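Replicative DNA helicase (Helicobacter pylori, PDB 3GXV) is probably a hexameric, ATP-dependent helicase that unwinds duplex DNA during replication and works with primase through its N-terminal domain. Local coordinates at residues L4-L7 and Q8-N12; A52-L55 and H56-C60; I77-E80 and D81-I85; N103-I106 and K107-F111. All coordinates share one frame; numbering follows the deposited sequence.

Contact 1: residues L4-L7 and Q8-N12; sequences LKHL and QQLQN
Leu4 lays its CG and CD1 against the amide end of Gln8, one helical turn on, with Leu4 CG 3.8 Å from Gln8 CD. The two side chains cross at a slant. Gln8 reaches this place because its CG stands opposite the carbonyl carbon (chi1 -59°) and the chain then runs straight back along the helix, bringing Gln8 CG to 3.1 Å from Leu4 O. Beside this pair, Lys5 and Gln9 run alongside each other and point the same way. The lysine bends at its last two torsions, and Lys5 NZ arrives 2.9 Å from Gln9 OE1 in a weak hydrogen bond. The other end of the same amide, Gln9 NE2, is held by Glu100 of helix 95-119. Leu4, Lys5, Gln8 and Gln9 all belong to helix 3-23, and i to i+4 backbone bonds carry it through: Gln8 N to Leu4 O at 3.0 Å with an N-H...O angle of 166°, and Leu10 N to His6 O at 2.9 Å. The His6 ring meets two later residues. Its plane is turned 78° from the Gln9 amide, with His6 ND1 4.1 Å from Gln9 NE2; that ring nitrogen is buried here without a hydrogen-bonding partner in the model. At the other nitrogen, His6 NE2 lies 4.1 Å from CD1 of Leu10, whose buried side chain also packs on Tyr41.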
loop_
_atom_site.group_PDB
_atom_site.type_symbol
_atom_site.label_atom_id
_atom_site.label_comp_id
_atom_site.label_asym_id
_atom_site.label_seq_id
_atom_site.Cartn_x
_atom_site.Cartn_y
_atom_site.Cartn_z
ATOM N N LEU B 4 5.459 -33.441 7.741
ATOM C CA LEU B 4 6.038 -32.256 8.358
ATOM C C LEU B 4 6.366 -31.245 7.276
ATOM O O LEU B 4 5.954 -30.085 7.345
ATOM C CB LEU B 4 7.317 -32.626 9.112
ATOM C CG LEU B 4 8.081 -31.468 9.753
ATOM C CD1 LEU B 4 7.178 -30.743 10.728
ATOM C CD2 LEU B 4 9.315 -32.000 10.461
ATOM N N LYS B 5 7.124 -31.704 6.283
ATOM C CA LYS B 5 7.536 -30.888 5.149
ATOM C C LYS B 5 6.330 -30.180 4.540
ATOM O O LYS B 5 6.374 -28.987 4.262
ATOM C CB LYS B 5 8.185 -31.772 4.084
ATOM C CG LYS B 5 8.454 -31.059 2.768
ATOM C CD LYS B 5 8.372 -32.025 1.599
ATOM C CE LYS B 5 6.948 -32.535 1.412
ATOM N NZ LYS B 5 5.983 -31.435 1.098
ATOM N N HIS B 6 5.265 -30.945 4.326
ATOM C CA HIS B 6 4.023 -30.444 3.746
ATOM C C HIS B 6 3.489 -29.263 4.534
ATOM O O HIS B 6 3.211 -28.202 3.975
ATOM C CB HIS B 6 2.971 -31.553 3.723
ATOM C CG HIS B 6 1.630 -31.097 3.248
ATOM N ND1 HIS B 6 1.409 -30.641 1.967
ATOM C CD2 HIS B 6 0.435 -31.013 3.889
ATOM C CE1 HIS B 6 0.140 -30.297 1.838
ATOM N NE2 HIS B 6 -0.472 -30.512 2.988
ATOM N N LEU B 7 3.339 -29.464 5.836
ATOM C CA LEU B 7 2.836 -28.426 6.719
ATOM C C LEU B 7 3.689 -27.178 6.604
ATOM O O LEU B 7 3.160 -26.079 6.513
ATOM C CB LEU B 7 2.832 -28.916 8.171
ATOM C CG LEU B 7 1.702 -29.880 8.523
ATOM C CD1 LEU B 7 1.866 -30.394 9.944
ATOM C CD2 LEU B 7 0.383 -29.167 8.335
ATOM N N GLN B 8 5.007 -27.366 6.624
ATOM C CA GLN B 8 5.967 -26.269 6.530
ATOM C C GLN B 8 5.787 -25.557 5.192
ATOM O O GLN B 8 5.953 -24.351 5.095
ATOM C CB GLN B 8 7.400 -26.813 6.662
ATOM C CG GLN B 8 7.661 -27.557 7.998
ATOM C CD GLN B 8 9.061 -28.159 8.116
ATOM O OE1 GLN B 8 9.557 -28.797 7.193
ATOM N NE2 GLN B 8 9.688 -27.972 9.263
ATOM N N GLN B 9 5.430 -26.337 4.178
ATOM C CA GLN B 9 5.201 -25.870 2.816
ATOM C C GLN B 9 3.955 -24.977 2.772
ATOM O O GLN B 9 3.938 -23.953 2.092
ATOM C CB GLN B 9 5.024 -27.095 1.916
ATOM C CG GLN B 9 4.719 -26.844 0.449
ATOM C CD GLN B 9 4.465 -28.154 -0.285
ATOM O OE1 GLN B 9 5.320 -29.040 -0.305
ATOM N NE2 GLN B 9 3.284 -28.289 -0.876
ATOM N N LEU B 10 2.922 -25.375 3.507
ATOM C CA LEU B 10 1.676 -24.630 3.575
ATOM C C LEU B 10 1.917 -23.265 4.225
ATOM O O LEU B 10 1.417 -22.232 3.760
ATOM C CB LEU B 10 0.649 -25.410 4.392
ATOM C CG LEU B 10 -0.472 -26.097 3.610
ATOM C CD1 LEU B 10 -1.366 -26.883 4.577
ATOM C CD2 LEU B 10 -1.274 -25.037 2.853
ATOM N N GLN B 11 2.697 -23.270 5.298
ATOM C CA GLN B 11 3.008 -22.042 5.988
ATOM C C GLN B 11 3.810 -21.112 5.062
ATOM O O GLN B 11 3.514 -19.921 4.960
ATOM C CB GLN B 11 3.797 -22.359 7.268
ATOM C CG GLN B 11 3.742 -21.243 8.283
ATOM C CD GLN B 11 4.346 -21.621 9.616
ATOM O OE1 GLN B 11 4.418 -20.797 10.525
ATOM N NE2 GLN B 11 4.776 -22.871 9.747
ATOM N N ASN B 12 4.809 -21.671 4.385
ATOM C CA ASN B 12 5.668 -20.921 3.474
ATOM C C ASN B 12 4.884 -20.332 2.298
ATOM O O ASN B 12 5.137 -19.209 1.863
ATOM C CB ASN B 12 6.785 -21.834 2.960
ATOM C CG ASN B 12 7.670 -21.158 1.938
ATOM O OD1 ASN B 12 8.075 -20.010 2.113
ATOM N ND2 ASN B 12 7.994 -21.873 0.870
#

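Contact 2: residues A52-L55 and H56-C60; sequences ALKL and HEEDC
The carbonyl of Ala52 receives the N-H of His56 at 2.9 Å between Ala52 O and His56 N, the last well-formed i to i+4 bond of helix 43-57 within these segments. Beyond it the backbone bonding weakens. Glu57 N is 3.3 Å from Leu53 O in a weak bond, and it also bonds Lys54 O, three residues back, at 3.2 Å, coming from well above the carbonyl plane, 69° out of it. Asp59 then takes a positive phi of 57°, which turns the chain so that Cys60 N comes back to Leu55 O at 2.8 Å.

Among the side chains, Leu55 meets Cys60: Leu55 CD2 is 4.0 Å from Cys60 CB, and the sulfur is about as near. Both residues are buried and both rest on Phe66 of helix 64-69. Lys54 and Glu58 lie alongside each other pointing the same way, but it is the aliphatic part of the lysine that touches, Lys54 CG being 3.3 Å from Glu58 OE2. The lysine chain bends at its last two torsions, which leaves Lys54 NZ 6.3 Å from Glu58 OE2, too far for an ion pair. The 6→1 bond from Cys60 N, the weak 5→2 bond from Asp59 N to His56 O and the positive phi of Asp59 at C-prime make a Schellman motif, which ends helix 43-57 with the usual apolar contact across it.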
loop_
_atom_site.group_PDB
_atom_site.type_symbol
_atom_site.label_atom_id
_atom_site.label_comp_id
_atom_site.label_asym_id
_atom_site.label_seq_id
_atom_site.Cartn_x
_atom_site.Cartn_y
_atom_site.Cartn_z
ATOM N N ALA B 52 -5.218 -6.535 6.224
ATOM C CA ALA B 52 -5.024 -6.104 4.847
ATOM C C ALA B 52 -6.374 -5.843 4.199
ATOM O O ALA B 52 -6.570 -4.816 3.554
ATOM C CB ALA B 52 -4.246 -7.163 4.060
ATOM N N LEU B 53 -7.305 -6.778 4.379
ATOM C CA LEU B 53 -8.650 -6.637 3.824
ATOM C C LEU B 53 -9.244 -5.322 4.304
ATOM O O LEU B 53 -9.870 -4.601 3.533
ATOM C CB LEU B 53 -9.547 -7.793 4.275
ATOM C CG LEU B 53 -9.165 -9.194 3.788
ATOM C CD1 LEU B 53 -10.139 -10.216 4.383
ATOM C CD2 LEU B 53 -9.179 -9.246 2.262
ATOM N N LYS B 54 -9.040 -5.022 5.586
ATOM C CA LYS B 54 -9.547 -3.785 6.178
ATOM C C LYS B 54 -8.861 -2.548 5.583
ATOM O O LYS B 54 -9.525 -1.565 5.266
ATOM C CB LYS B 54 -9.369 -3.808 7.703
ATOM C CG LYS B 54 -9.590 -2.462 8.377
ATOM C CD LYS B 54 -9.889 -2.583 9.865
ATOM C CE LYS B 54 -8.889 -3.453 10.614
ATOM N NZ LYS B 54 -9.038 -4.902 10.291
ATOM N N LEU B 55 -7.542 -2.611 5.416
ATOM C CA LEU B 55 -6.786 -1.499 4.848
ATOM C C LEU B 55 -7.162 -1.200 3.404
ATOM O O LEU B 55 -7.085 -0.058 2.965
ATOM C CB LEU B 55 -5.283 -1.779 4.904
ATOM C CG LEU B 55 -4.565 -1.683 6.247
ATOM C CD1 LEU B 55 -3.093 -2.073 6.073
ATOM C CD2 LEU B 55 -4.701 -0.256 6.794
ATOM N N HIS B 56 -7.567 -2.228 2.667
ATOM C CA HIS B 56 -7.925 -2.064 1.262
ATOM C C HIS B 56 -9.334 -1.517 1.072
ATOM O O HIS B 56 -9.664 -0.986 0.008
ATOM C CB HIS B 56 -7.791 -3.402 0.534
ATOM C CG HIS B 56 -7.691 -3.274 -0.954
ATOM N ND1 HIS B 56 -8.712 -3.633 -1.805
ATOM C CD2 HIS B 56 -6.677 -2.841 -1.740
ATOM C CE1 HIS B 56 -8.332 -3.431 -3.054
ATOM N NE2 HIS B 56 -7.101 -2.950 -3.042
ATOM N N GLU B 57 -10.165 -1.669 2.098
ATOM C CA GLU B 57 -11.539 -1.186 2.056
ATOM C C GLU B 57 -11.550 0.302 2.341
ATOM O O GLU B 57 -12.539 0.991 2.088
ATOM C CB GLU B 57 -12.389 -1.912 3.096
ATOM C CG GLU B 57 -13.043 -3.175 2.581
ATOM C CD GLU B 57 -14.010 -2.892 1.451
ATOM O OE1 GLU B 57 -15.021 -2.193 1.691
ATOM O OE2 GLU B 57 -13.754 -3.363 0.323
ATOM N N GLU B 58 -10.432 0.781 2.870
ATOM C CA GLU B 58 -10.263 2.181 3.215
ATOM C C GLU B 58 -9.293 2.811 2.239
ATOM O O GLU B 58 -8.869 3.949 2.419
ATOM C CB GLU B 58 -9.710 2.304 4.627
ATOM C CG GLU B 58 -10.667 1.872 5.706
ATOM C CD GLU B 58 -9.963 1.652 7.019
ATOM O OE1 GLU B 58 -9.065 2.457 7.344
ATOM O OE2 GLU B 58 -10.311 0.682 7.725
ATOM N N ASP B 59 -8.944 2.048 1.211
ATOM C CA ASP B 59 -8.023 2.491 0.172
ATOM C C ASP B 59 -6.665 2.913 0.732
ATOM O O ASP B 59 -5.948 3.717 0.126
ATOM C CB ASP B 59 -8.664 3.619 -0.640
ATOM C CG ASP B 59 -10.032 3.225 -1.200
ATOM O OD1 ASP B 59 -10.648 4.021 -1.938
ATOM O OD2 ASP B 59 -10.496 2.108 -0.895
ATOM N N CYS B 60 -6.310 2.362 1.891
ATOM C CA CYS B 60 -5.022 2.665 2.503
ATOM C C CYS B 60 -4.007 1.642 2.008
ATOM O O CYS B 60 -4.309 0.451 1.901
ATOM C CB CYS B 60 -5.099 2.605 4.032
ATOM S SG CYS B 60 -3.531 3.054 4.845
#

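Contact 3: residues I77-E80 and D81-I85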
loop_
_atom_site.group_PDB
_atom_site.type_symbol
_atom_site.label_atom_id
_atom_site.label_comp_id
_atom_site.label_asym_id
_atom_site.label_seq_id
_atom_site.Cartn_x
_atom_site.Cartn_y
_atom_site.Cartn_z
ATOM N N ILE B 77 0.667 -9.193 16.209
ATOM C CA ILE B 77 1.404 -10.162 15.405
ATOM C C ILE B 77 2.900 -10.081 15.711
ATOM O O ILE B 77 3.566 -9.118 15.328
ATOM C CB ILE B 77 1.201 -9.911 13.888
ATOM C CG1 ILE B 77 -0.267 -10.105 13.519
ATOM C CG2 ILE B 77 2.058 -10.868 13.082
ATOM C CD1 ILE B 77 -0.560 -9.909 12.042
ATOM N N LYS B 78 3.423 -11.099 16.392
ATOM C CA LYS B 78 4.833 -11.143 16.764
ATOM C C LYS B 78 5.752 -10.769 15.614
ATOM O O LYS B 78 5.643 -11.320 14.512
ATOM C CB LYS B 78 5.199 -12.526 17.289
ATOM C CG LYS B 78 4.489 -12.884 18.575
ATOM C CD LYS B 78 4.978 -14.210 19.118
ATOM C CE LYS B 78 4.292 -14.559 20.428
ATOM N NZ LYS B 78 4.820 -15.843 20.967
ATOM N N GLU B 79 6.659 -9.832 15.890
ATOM C CA GLU B 79 7.607 -9.337 14.901
ATOM C C GLU B 79 8.223 -10.389 13.998
ATOM O O GLU B 79 8.434 -10.140 12.808
ATOM C CB GLU B 79 8.726 -8.546 15.581
ATOM C CG GLU B 79 8.420 -7.072 15.767
ATOM C CD GLU B 79 8.236 -6.340 14.448
ATOM O OE1 GLU B 79 9.159 -6.379 13.607
ATOM O OE2 GLU B 79 7.169 -5.719 14.254
ATOM N N GLU B 80 8.522 -11.562 14.540
ATOM C CA GLU B 80 9.128 -12.593 13.711
ATOM C C GLU B 80 8.185 -13.064 12.610
ATOM O O GLU B 80 8.630 -13.442 11.526
ATOM C CB GLU B 80 9.577 -13.784 14.562
ATOM C CG GLU B 80 8.510 -14.379 15.470
ATOM C CD GLU B 80 8.590 -13.855 16.900
ATOM O OE1 GLU B 80 7.924 -14.445 17.777
ATOM O OE2 GLU B 80 9.310 -12.857 17.150
ATOM N N ASP B 81 6.885 -13.026 12.887
ATOM C CA ASP B 81 5.878 -13.459 11.921
ATOM C C ASP B 81 5.677 -12.432 10.816
ATOM O O ASP B 81 5.248 -12.772 9.710
ATOM C CB ASP B 81 4.543 -13.736 12.625
ATOM C CG ASP B 81 4.561 -15.036 13.411
ATOM O OD1 ASP B 81 4.989 -16.057 12.848
ATOM O OD2 ASP B 81 4.147 -15.047 14.584
ATOM N N LEU B 82 5.985 -11.178 11.138
ATOM C CA LEU B 82 5.863 -10.078 10.196
ATOM C C LEU B 82 7.033 -10.141 9.225
ATOM O O LEU B 82 6.836 -10.216 8.013
ATOM C CB LEU B 82 5.869 -8.732 10.939
ATOM C CG LEU B 82 4.641 -8.330 11.769
ATOM C CD1 LEU B 82 4.935 -7.056 12.541
ATOM C CD2 LEU B 82 3.441 -8.120 10.859
ATOM N N VAL B 83 8.250 -10.126 9.761
ATOM C CA VAL B 83 9.449 -10.176 8.929
ATOM C C VAL B 83 9.412 -11.419 8.050
ATOM O O VAL B 83 10.010 -11.448 6.970
ATOM C CB VAL B 83 10.734 -10.206 9.785
ATOM C CG1 VAL B 83 10.685 -9.108 10.823
ATOM C CG2 VAL B 83 10.884 -11.548 10.450
ATOM N N ALA B 84 8.706 -12.444 8.522
ATOM C CA ALA B 84 8.576 -13.688 7.771
ATOM C C ALA B 84 7.780 -13.386 6.509
ATOM O O ALA B 84 8.164 -13.763 5.398
ATOM C CB ALA B 84 7.849 -14.738 8.610
ATOM N N ILE B 85 6.669 -12.688 6.692
ATOM C CA ILE B 85 5.808 -12.334 5.583
ATOM C C ILE B 85 6.443 -11.311 4.642
ATOM O O ILE B 85 6.447 -11.514 3.423
ATOM C CB ILE B 85 4.460 -11.823 6.114
ATOM C CG1 ILE B 85 3.763 -12.965 6.866
ATOM C CG2 ILE B 85 3.602 -11.308 4.968
ATOM C CD1 ILE B 85 2.703 -12.535 7.876
HETATM O O HOH W 1 2.173 -13.760 15.605
#
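The carboxylate of Glu79 abuts a methyl group of Leu82, its oxygen Glu79 OE2 only 3.1 Å from Leu82 CD1, a tight approach. A bend at chi2 (-63°) turns the carboxylate forward along the helix toward Leu82, and Arg68 lies near the same oxygen as a long, weak ion pair. The second flat group, the carboxylate of Asp81, divides its oxygens between two partners. OD1 bonds the hydroxyl of Tyr42, while Asp81 OD2 accepts a hydrogen bond from a water at 2.6 Å. That water in turn accepts weakly from Lys78 N, so the aspartate is tied back to the chain just before it by one solvent molecule.

The setting is the first turn of helix 79-87, in the all-helical N-terminal domain of DnaB type, where backbone N-H groups look back toward the N-terminal end; a carboxylate here would be expected to gain from the helix dipole. Lys78 O takes Asp81 N at 2.7 Å, and Glu79 O takes Val83 N at 3.1 Å. On the buried side Ile77 crosses Leu82 at about a right angle: Ile77 CG2 touches Leu82 CD2 at 3.8 Å and Asp81 CB at the same distance. Ile77 and Leu82 also both reach Met71, and Ile77 packs on Leu47 of helix 43-57.

Contact 4: residues N103-I106 and K107-F111; sequences NASI and KRKLF
Side chains along helix 95-119 fold back on the turn before them here, as Arg108 does over Ala104 and Ser105. The backbone bonds come first, all of the i to i+4 kind: Lys107 N to Asn103 O at 3.0 Å, Lys109 N to Ser105 O, and Leu110 N to Ile106 O at 2.8 Å. By comparison with other DnaB helicases, helix 95-119 is probably the first arm of the helical hairpin through which N-terminal domains pair; no other chain of the assembly touches this part of it.

Polar interactions gather on one side. Arg108 bends at chi3 (-57°), and this swings its guanidinium back so that Ser105 CA sits 3.1 Å above the plane, off-centre, near the border of the group. Ala104 O lies over the guanidinium too, with Arg108 NH1 3.0 Å away from Ala104 O but at an angle too poor for a hydrogen bond. A water joins Ser105 to Arg108, donating to Ser105 OG at 2.9 Å and accepting weakly from Arg108 NH2. Asp39 supplies the stronger partner of the serine, its OD1 bonding Ser105 OG, while its backbone O takes Arg108 NH2 weakly and its carboxylate forms a long, weak ion pair with Lys109 NZ. Ser105 OG also lies 3.5 Å from Lys109 CE.

Apolar contacts are fewer: the Ile106 branch methyl CG2 comes to 4.0 Å from Leu110 CD1.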
loop_
_atom_site.group_PDB
_atom_site.type_symbol
_atom_site.label_atom_id
_atom_site.label_comp_id
_atom_site.label_asym_id
_atom_site.label_seq_id
_atom_site.Cartn_x
_atom_site.Cartn_y
_atom_site.Cartn_z
ATOM N N ASN B 103 -7.586 -25.372 -0.525
ATOM C CA ASN B 103 -7.722 -26.824 -0.481
ATOM C C ASN B 103 -7.358 -27.421 0.885
ATOM O O ASN B 103 -8.036 -28.325 1.360
ATOM C CB ASN B 103 -6.848 -27.476 -1.573
ATOM C CG ASN B 103 -7.505 -27.456 -2.950
ATOM O OD1 ASN B 103 -6.828 -27.565 -3.976
ATOM N ND2 ASN B 103 -8.831 -27.327 -2.978
ATOM N N ALA B 104 -6.287 -26.936 1.505
ATOM C CA ALA B 104 -5.879 -27.458 2.807
ATOM C C ALA B 104 -6.820 -26.948 3.893
ATOM O O ALA B 104 -6.983 -27.568 4.940
ATOM C CB ALA B 104 -4.442 -27.069 3.115
ATOM N N SER B 105 -7.437 -25.803 3.638
ATOM C CA SER B 105 -8.397 -25.248 4.576
ATOM C C SER B 105 -9.583 -26.212 4.590
ATOM O O SER B 105 -10.013 -26.667 5.642
ATOM C CB SER B 105 -8.846 -23.862 4.121
ATOM O OG SER B 105 -9.883 -23.379 4.947
ATOM N N ILE B 106 -10.073 -26.555 3.404
ATOM C CA ILE B 106 -11.204 -27.473 3.268
ATOM C C ILE B 106 -10.921 -28.845 3.887
ATOM O O ILE B 106 -11.800 -29.452 4.508
ATOM C CB ILE B 106 -11.590 -27.636 1.772
ATOM C CG1 ILE B 106 -12.078 -26.288 1.232
ATOM C CG2 ILE B 106 -12.659 -28.726 1.603
ATOM C CD1 ILE B 106 -12.518 -26.325 -0.222
ATOM N N LYS B 107 -9.700 -29.332 3.702
ATOM C CA LYS B 107 -9.318 -30.609 4.271
ATOM C C LYS B 107 -9.431 -30.556 5.792
ATOM O O LYS B 107 -9.999 -31.461 6.396
ATOM C CB LYS B 107 -7.888 -30.984 3.867
ATOM C CG LYS B 107 -7.754 -31.402 2.429
ATOM C CD LYS B 107 -6.530 -32.265 2.197
ATOM C CE LYS B 107 -6.674 -33.619 2.870
ATOM N NZ LYS B 107 -5.581 -34.570 2.512
ATOM N N ARG B 108 -8.895 -29.502 6.401
ATOM C CA ARG B 108 -8.945 -29.343 7.856
ATOM C C ARG B 108 -10.392 -29.253 8.357
ATOM O O ARG B 108 -10.712 -29.720 9.452
ATOM C CB ARG B 108 -8.153 -28.097 8.291
ATOM C CG ARG B 108 -6.646 -28.200 8.055
ATOM C CD ARG B 108 -5.887 -27.087 8.771
ATOM N NE ARG B 108 -6.358 -25.759 8.371
ATOM C CZ ARG B 108 -6.010 -25.135 7.250
ATOM N NH1 ARG B 108 -5.166 -25.710 6.392
ATOM N NH2 ARG B 108 -6.525 -23.941 6.973
ATOM N N LYS B 109 -11.264 -28.659 7.547
ATOM C CA LYS B 109 -12.676 -28.547 7.893
ATOM C C LYS B 109 -13.324 -29.928 7.769
ATOM O O LYS B 109 -14.267 -30.261 8.479
ATOM C CB LYS B 109 -13.376 -27.563 6.950
ATOM C CG LYS B 109 -12.879 -26.138 7.060
ATOM C CD LYS B 109 -13.796 -25.190 6.301
ATOM C CE LYS B 109 -13.149 -23.831 6.110
ATOM N NZ LYS B 109 -12.792 -23.182 7.404
ATOM N N LEU B 110 -12.799 -30.723 6.850
ATOM C CA LEU B 110 -13.284 -32.066 6.621
ATOM C C LEU B 110 -12.964 -32.916 7.835
ATOM O O LEU B 110 -13.818 -33.630 8.353
ATOM C CB LEU B 110 -12.608 -32.648 5.380
ATOM C CG LEU B 110 -13.156 -32.142 4.042
ATOM C CD1 LEU B 110 -12.181 -32.483 2.931
ATOM C CD2 LEU B 110 -14.520 -32.762 3.786
ATOM N N PHE B 111 -11.716 -32.815 8.272
ATOM C CA PHE B 111 -11.195 -33.533 9.419
ATOM C C PHE B 111 -11.899 -33.108 10.716
ATOM O O PHE B 111 -12.167 -33.940 11.587
ATOM C CB PHE B 111 -9.692 -33.270 9.529
ATOM C CG PHE B 111 -8.972 -34.248 10.399
ATOM C CD1 PHE B 111 -8.621 -35.503 9.916
ATOM C CD2 PHE B 111 -8.654 -33.924 11.721
ATOM C CE1 PHE B 111 -7.962 -36.423 10.743
ATOM C CE2 PHE B 111 -7.994 -34.843 12.547
ATOM C CZ PHE B 111 -7.651 -36.085 12.056
HETATM O O HOH W 2 -9.346 -23.924 7.744
#

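In the fold
From the N terminus the chain passes contact 1 on helix 3-23, contact 2 at the end of helix 43-57, contact 3 at the start of helix 79-87 and contact 4 on helix 95-119. Each is local, so none closes a loop of its own; the four stand in series, none nested or crossed. Contacts 1 and 4 are the pair that touch, Leu10 CD1 meeting Ala104 CB at 3.4 Å, which packs the first helix against the last. Contact 2 lies opposite contact 1 across the chain's centre, their centres about 28 Å apart. Contact 3 lies between, its nearest atoms about 5 Å from contact 1, without touching, and its helix leans on helices 3-23 and 43-57.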